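Local coordinates for transcriptional activator PlcR protein (Bacillus thuringiensis, PDB 3U3W) that activates transcription as a quorum-sensing virulence regulator, binding DNA through a helix-turn-helix domain in complex with the signal peptide PapR, at residues D130-Y133 against C134-L138; K76-K79 against D80-M84. All blocks are in the same frame, centred on the assembly; numbering follows the deposited sequence. Where two conformers were deposited one is given.

In the fold
Both interactions are local, each made within a single helix of the C-terminal tetratricopeptide-like domain, and they do not touch: their centres lie about 23 Å apart and their nearest atoms about 12 Å. Interaction 2 comes first in the chain, in the middle of helix 72-87 and about 10 Å from the centre of the chain; interaction 1 opens helix 131-143, about 20 Å from that centre. Each has one side packed on neighbouring helices and another exposed. Interaction 1 is marked by an aspartate cap and a tyrosine ring over a glutamate chain, whereas interaction 2 has aliphatic and phenylalanine contacts flanked by lysines. Helix 109-125 packs against both.

Interaction 1. Residues D130-Y133 against C134-L138; sequences DYEY and CILEL
With CG trans to the backbone N, chi1 175° turns the Tyr133 ring out toward Glu137, one turn further on, whose own chi1 (-70°) sets its CG over the ring. The motif is the capped N-terminal turn of helix 131-143, in the tetratricopeptide-like domain. Glu137 CG sits over one ring face, offset toward the rim, 4.0 Å from the Tyr133 ring centroid, a CH-pi contact. A bend at chi2 then brings the carboxylate round to the ring, with Glu137 OE2 3.7 Å from both CE1 and CZ of Tyr133. The carboxylate does not lie flat on the ring: the two planes are 35° apart. Beyond this contact, Glu137 OE1 forms a salt bridge with Lys140, so the chain is held at both its aliphatic and its charged part.

Asp130 is the N-cap. Its OD1 accepts from Tyr133 N at 3.0 Å, the donor coming from above the carboxylate plane, and takes a second, weak bond from Glu132 N. Two amides of the first turn are thereby engaged by one oxygen; Tyr133 N also makes a weak bond to Asp130 O. The i to i+4 ladder starts at once: Cys134 N gives a nearly straight bond to Asp130 O, and the amides of Ile135, Leu136 and Glu137 follow on the carbonyls of Tyr131, Glu132 and Tyr133.

On the inner side, Cys134 and Tyr131 rest on Ile164 of helix 153-167 and on Tyr124 of helix 109-125, and Tyr131 OH is hydrogen-bonded to Tyr170 OH. The Tyr131 ring has Glu132 CB over the centre of one face. Its edge is met near the ring plane by the tip of Ile135, Tyr131 CD1 and Ile135 CD1 being 4.1 Å apart.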
ATOM      1  N   ASP A 130       9.456  -3.011  32.985  1.00 39.60           N
ATOM      2  CA  ASP A 130      10.860  -2.825  32.661  1.00 40.22           C
ATOM      3  C   ASP A 130      11.199  -3.514  31.347  1.00 38.04           C
ATOM      4  O   ASP A 130      10.512  -4.450  30.931  1.00 40.61           O
ATOM      5  CB  ASP A 130      11.783  -3.274  33.823  1.00 35.26           C
ATOM      6  CG  ASP A 130      11.865  -4.776  33.972  1.00 27.65           C
ATOM      7  OD1 ASP A 130      12.379  -5.439  33.056  1.00 49.72           O
ATOM      8  OD2 ASP A 130      11.440  -5.309  35.016  1.00 53.34           O
ATOM      9  N   TYR A 131      12.264  -3.043  30.705  1.00 34.82           N
ATOM     10  CA  TYR A 131      12.629  -3.499  29.368  1.00 30.60           C
ATOM     11  C   TYR A 131      12.750  -5.015  29.277  1.00 34.77           C
ATOM     12  O   TYR A 131      12.427  -5.603  28.246  1.00 31.68           O
ATOM     13  CB  TYR A 131      13.931  -2.847  28.905  1.00 34.40           C
ATOM     14  CG  TYR A 131      15.192  -3.526  29.415  1.00 33.53           C
ATOM     15  CD1 TYR A 131      15.767  -4.584  28.716  1.00 31.27           C
ATOM     16  CD2 TYR A 131      15.810  -3.101  30.582  1.00 36.44           C
ATOM     17  CE1 TYR A 131      16.922  -5.202  29.165  1.00 33.02           C
ATOM     18  CE2 TYR A 131      16.961  -3.718  31.050  1.00 43.24           C
ATOM     19  CZ  TYR A 131      17.511  -4.770  30.339  1.00 48.42           C
ATOM     20  OH  TYR A 131      18.658  -5.379  30.804  1.00 58.14           O
ATOM     21  N   GLU A 132      13.200  -5.646  30.356  1.00 36.60           N
ATOM     22  CA  GLU A 132      13.459  -7.088  30.340  1.00 41.45           C
ATOM     23  C   GLU A 132      12.174  -7.895  30.335  1.00 41.77           C
ATOM     24  O   GLU A 132      12.081  -8.937  29.683  1.00 34.11           O
ATOM     25  CB  GLU A 132      14.339  -7.494  31.524  1.00 44.21           C
ATOM     26  CG  GLU A 132      14.536  -9.000  31.693  1.00 59.57           C
ATOM     27  CD  GLU A 132      15.664  -9.332  32.681  1.00 90.78           C
ATOM     28  OE1 GLU A 132      16.734  -8.670  32.621  1.00 72.00           O
ATOM     29  OE2 GLU A 132      15.478 -10.245  33.522  1.00 66.55           O
ATOM     30  N   TYR A 133      11.173  -7.398  31.055  1.00 35.19           N
ATOM     31  CA  TYR A 133       9.908  -8.094  31.142  1.00 32.41           C
ATOM     32  C   TYR A 133       9.140  -7.928  29.827  1.00 41.21           C
ATOM     33  O   TYR A 133       8.545  -8.874  29.305  1.00 33.58           O
ATOM     34  CB  TYR A 133       9.112  -7.568  32.335  1.00 34.85           C
ATOM     35  CG  TYR A 133       7.726  -8.148  32.462  1.00 42.68           C
ATOM     36  CD1 TYR A 133       7.501  -9.327  33.168  1.00 40.88           C
ATOM     37  CD2 TYR A 133       6.637  -7.511  31.881  1.00 34.50           C
ATOM     38  CE1 TYR A 133       6.221  -9.847  33.291  1.00 41.42           C
ATOM     39  CE2 TYR A 133       5.366  -8.010  32.007  1.00 38.65           C
ATOM     40  CZ  TYR A 133       5.159  -9.180  32.706  1.00 41.17           C
ATOM     41  OH  TYR A 133       3.884  -9.680  32.810  1.00 44.66           O
ATOM     42  N   CYS A 134       9.179  -6.720  29.279  1.00 34.64           N
ATOM     43  CA  CYS A 134       8.606  -6.474  27.962  1.00 34.55           C
ATOM     44  C   CYS A 134       9.143  -7.461  26.905  1.00 33.76           C
ATOM     45  O   CYS A 134       8.377  -8.114  26.198  1.00 33.35           O
ATOM     46  CB  CYS A 134       8.864  -5.029  27.543  1.00 39.20           C
ATOM     47  SG  CYS A 134       7.982  -4.538  26.070  1.00 44.26           S
ATOM     48  N   ILE A 135      10.462  -7.578  26.816  1.00 32.16           N
ATOM     49  CA  ILE A 135      11.085  -8.482  25.858  1.00 32.99           C
ATOM     50  C   ILE A 135      10.629  -9.928  26.037  1.00 44.17           C
ATOM     51  O   ILE A 135      10.313 -10.621  25.055  1.00 36.14           O
ATOM     52  CB  ILE A 135      12.621  -8.422  25.947  1.00 31.22           C
ATOM     53  CG1 ILE A 135      13.125  -7.115  25.339  1.00 27.56           C
ATOM     54  CG2 ILE A 135      13.248  -9.623  25.260  1.00 30.72           C
ATOM     55  CD1 ILE A 135      14.591  -6.892  25.535  1.00 36.30           C
ATOM     56  N   LEU A 136      10.593 -10.387  27.286  1.00 33.81           N
ATOM     57  CA  LEU A 136      10.170 -11.759  27.562  1.00 36.15           C
ATOM     58  C   LEU A 136       8.716 -12.011  27.157  1.00 37.05           C
ATOM     59  O   LEU A 136       8.381 -13.085  26.665  1.00 35.58           O
ATOM     60  CB  LEU A 136      10.382 -12.106  29.039  1.00 44.35           C
ATOM     61  CG  LEU A 136      11.842 -12.327  29.455  1.00 56.42           C
ATOM     62  CD1 LEU A 136      12.010 -12.356  30.981  1.00 55.51           C
ATOM     63  CD2 LEU A 136      12.412 -13.594  28.816  1.00 45.83           C
ATOM     64  N   GLU A 137       7.850 -11.026  27.375  1.00 34.07           N
ATOM     65  CA  GLU A 137       6.459 -11.159  26.970  1.00 37.25           C
ATOM     66  C   GLU A 137       6.342 -11.171  25.441  1.00 39.59           C
ATOM     67  O   GLU A 137       5.609 -11.981  24.862  1.00 35.99           O
ATOM     68  CB  GLU A 137       5.610 -10.049  27.575  1.00 36.85           C
ATOM     69  CG  GLU A 137       5.412 -10.181  29.079  1.00 43.74           C
ATOM     70  CD  GLU A 137       4.987 -11.591  29.496  1.00 58.09           C
ATOM     71  OE1 GLU A 137       4.080 -12.173  28.861  1.00 51.33           O
ATOM     72  OE2 GLU A 137       5.573 -12.121  30.464  1.00 59.57           O
ATOM     73  N   LEU A 138       7.082 -10.282  24.791  1.00 29.96           N
ATOM     74  CA  LEU A 138       7.129 -10.264  23.333  1.00 35.58           C
ATOM     75  C   LEU A 138       7.622 -11.590  22.749  1.00 29.20           C
ATOM     76  O   LEU A 138       7.016 -12.126  21.828  1.00 30.83           O
ATOM     77  CB  LEU A 138       7.982  -9.101  22.846  1.00 26.80           C
ATOM     78  CG  LEU A 138       7.268  -7.786  23.091  1.00 22.79           C
ATOM     79  CD1 LEU A 138       8.114  -6.622  22.628  1.00 26.77           C
ATOM     80  CD2 LEU A 138       5.944  -7.826  22.358  1.00 27.09           C
TER

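Interaction 2. Residues K76-K79 against D80-M84; sequences KQFK and DQVIM
Helix 72-87, an alpha-helix of the helical, tetratricopeptide-like part of PlcR, carries this contact in its middle, where side chains one turn apart meet along a regular alpha-helical ladder. Phe78 and Val82 form the buried pair. Val82 CG2 approaches the Phe78 ring obliquely, 3.9 Å from Phe78 CE2, and the backbones of the two residues are joined by an almost straight bond from Val82 N to Phe78 O (173°). That carbonyl also receives a weak bond from Gln81 N, which gives its better one to Gln77 O.

On another side, Lys79 and Ile83 run side by side and point the same way. A chi1 of -167° swings Lys79 CG to the side where Ile83 lies, within 4.1 Å of Ile83 CD1, while Ile83 CG1 rests 3.2 Å from Lys79 O. Asp80 OD1 stays 6.7 Å from Lys79 NZ, too far for an ion pair. Asp80 N gives the corresponding backbone bond one turn back, to Lys76 O at 3.1 Å.

The rest of the Lys79 chain is extended and carries NZ to a salt bridge with Asp150, while Lys76 NZ is tied to Glu65 in another and Gln81 OE1 to Lys97 NZ in a hydrogen bond. Met84 reaches Arg228 of the second subunit, whereas Phe78 and Val82 pack on Lys97 of helix 91-102, where Phe78 also touches Glu101 and Val82 touches Val98. The same two side chains meet helix 109-125 at Leu115 and Phe114 respectively.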
ATOM      1  N   LYS A  76     -10.497  -4.069  11.914  1.00 41.87           N
ATOM      2  CA  LYS A  76      -9.544  -3.486  10.990  1.00 42.97           C
ATOM      3  C   LYS A  76      -9.370  -1.974  11.197  1.00 40.08           C
ATOM      4  O   LYS A  76      -8.253  -1.458  11.120  1.00 38.00           O
ATOM      5  CB  LYS A  76      -9.915  -3.833   9.548  1.00 43.41           C
ATOM      6  CG  LYS A  76      -9.941  -5.334   9.297  1.00 62.91           C
ATOM      7  CD  LYS A  76      -9.438  -5.691   7.902  1.00 73.87           C
ATOM      8  CE  LYS A  76     -10.307  -5.068   6.818  1.00 76.84           C
ATOM      9  NZ  LYS A  76      -9.778  -5.372   5.460  1.00 78.33           N
ATOM     10  N   GLN A  77     -10.464  -1.272  11.477  1.00 40.91           N
ATOM     11  CA  GLN A  77     -10.395   0.154  11.806  1.00 44.82           C
ATOM     12  C   GLN A  77      -9.674   0.374  13.142  1.00 38.28           C
ATOM     13  O   GLN A  77      -8.977   1.371  13.341  1.00 36.55           O
ATOM     14  CB  GLN A  77     -11.798   0.755  11.871  1.00 37.57           C
ATOM     15  CG  GLN A  77     -12.674   0.389  10.686  1.00 71.40           C
ATOM     16  CD  GLN A  77     -14.129   0.819  10.856  1.00 86.15           C
ATOM     17  OE1 GLN A  77     -15.043   0.184  10.315  1.00 73.89           O
ATOM     18  NE2 GLN A  77     -14.348   1.900  11.606  1.00 75.14           N
ATOM     19  N   PHE A  78      -9.859  -0.568  14.060  1.00 35.61           N
ATOM     20  CA  PHE A  78      -9.210  -0.498  15.355  1.00 38.30           C
ATOM     21  C   PHE A  78      -7.699  -0.577  15.137  1.00 39.70           C
ATOM     22  O   PHE A  78      -6.948   0.284  15.580  1.00 29.08           O
ATOM     23  CB  PHE A  78      -9.689  -1.649  16.227  1.00 35.26           C
ATOM     24  CG  PHE A  78      -9.268  -1.538  17.663  1.00 48.83           C
ATOM     25  CD1 PHE A  78      -9.978  -0.737  18.546  1.00 46.24           C
ATOM     26  CD2 PHE A  78      -8.174  -2.249  18.136  1.00 42.52           C
ATOM     27  CE1 PHE A  78      -9.598  -0.642  19.876  1.00 49.81           C
ATOM     28  CE2 PHE A  78      -7.787  -2.157  19.463  1.00 43.73           C
ATOM     29  CZ  PHE A  78      -8.504  -1.354  20.336  1.00 51.00           C
ATOM     30  N   LYS A  79      -7.276  -1.615  14.424  1.00 34.67           N
ATOM     31  CA  LYS A  79      -5.881  -1.819  14.058  1.00 35.94           C
ATOM     32  C   LYS A  79      -5.229  -0.587  13.386  1.00 38.71           C
ATOM     33  O   LYS A  79      -4.115  -0.185  13.742  1.00 35.56           O
ATOM     34  CB  LYS A  79      -5.779  -3.054  13.163  1.00 30.24           C
ATOM     35  CG  LYS A  79      -4.387  -3.546  12.972  1.00 34.42           C
ATOM     36  CD  LYS A  79      -4.351  -4.818  12.158  1.00 32.79           C
ATOM     37  CE  LYS A  79      -2.909  -5.185  11.822  1.00 33.99           C
ATOM     38  NZ  LYS A  79      -2.812  -6.248  10.781  1.00 40.90           N
ATOM     39  N   ASP A  80      -5.925   0.017  12.428  1.00 32.68           N
ATOM     40  CA  ASP A  80      -5.420   1.216  11.762  1.00 31.80           C
ATOM     41  C   ASP A  80      -5.322   2.410  12.698  1.00 33.25           C
ATOM     42  O   ASP A  80      -4.472   3.278  12.508  1.00 29.67           O
ATOM     43  CB  ASP A  80      -6.309   1.592  10.564  1.00 36.58           C
ATOM     44  CG  ASP A  80      -6.205   0.596   9.419  1.00 65.70           C
ATOM     45  OD1 ASP A  80      -5.218  -0.188   9.378  1.00 62.72           O
ATOM     46  OD2 ASP A  80      -7.119   0.607   8.555  1.00 73.06           O
ATOM     47  N   GLN A  81      -6.210   2.464  13.689  1.00 32.51           N
ATOM     48  CA  GLN A  81      -6.208   3.547  14.668  1.00 38.39           C
ATOM     49  C   GLN A  81      -4.966   3.438  15.547  1.00 39.46           C
ATOM     50  O   GLN A  81      -4.181   4.391  15.689  1.00 36.90           O
ATOM     51  CB  GLN A  81      -7.476   3.496  15.526  1.00 31.55           C
ATOM     52  CG  GLN A  81      -8.453   4.616  15.242  1.00 46.46           C
ATOM     53  CD  GLN A  81      -9.915   4.235  15.491  1.00 75.64           C
ATOM     54  OE1 GLN A  81     -10.221   3.157  16.016  1.00 60.18           O
ATOM     55  NE2 GLN A  81     -10.827   5.125  15.105  1.00 69.88           N
ATOM     56  N   VAL A  82      -4.786   2.251  16.110  1.00 27.63           N
ATOM     57  CA  VAL A  82      -3.659   1.966  16.969  1.00 27.71           C
ATOM     58  C   VAL A  82      -2.365   2.293  16.209  1.00 34.27           C
ATOM     59  O   VAL A  82      -1.480   2.993  16.726  1.00 28.10           O
ATOM     60  CB  VAL A  82      -3.702   0.492  17.436  1.00 32.02           C
ATOM     61  CG1 VAL A  82      -2.393   0.084  18.105  1.00 27.19           C
ATOM     62  CG2 VAL A  82      -4.884   0.271  18.365  1.00 29.96           C
ATOM     63  N   ILE A  83      -2.292   1.827  14.962  1.00 33.02           N
ATOM     64  CA  ILE A  83      -1.124   2.048  14.125  1.00 25.77           C
ATOM     65  C   ILE A  83      -0.832   3.536  13.942  1.00 31.00           C
ATOM     66  O   ILE A  83       0.310   3.970  14.043  1.00 34.19           O
ATOM     67  CB  ILE A  83      -1.239   1.301  12.787  1.00 34.94           C
ATOM     68  CG1 ILE A  83      -0.984  -0.192  13.008  1.00 31.85           C
ATOM     69  CG2 ILE A  83      -0.260   1.855  11.755  1.00 20.71           C
ATOM     70  CD1 ILE A  83      -1.322  -1.030  11.811  1.00 45.93           C
ATOM     71  N   MET A  84      -1.871   4.320  13.693  0.52 32.33           N
ATOM     72  CA  MET A  84      -1.702   5.754  13.541  0.52 32.20           C
ATOM     73  C   MET A  84      -1.182   6.367  14.841  0.52 33.95           C
ATOM     74  O   MET A  84      -0.209   7.113  14.836  0.52 33.51           O
ATOM     75  CB  MET A  84      -3.021   6.406  13.125  0.52 29.57           C
ATOM     76  CG  MET A  84      -2.957   7.917  13.042  0.52 36.32           C
ATOM     77  SD  MET A  84      -1.542   8.482  12.085  0.52 51.99           S
ATOM     78  CE  MET A  84      -1.928   7.797  10.464  0.52 35.82           C
TER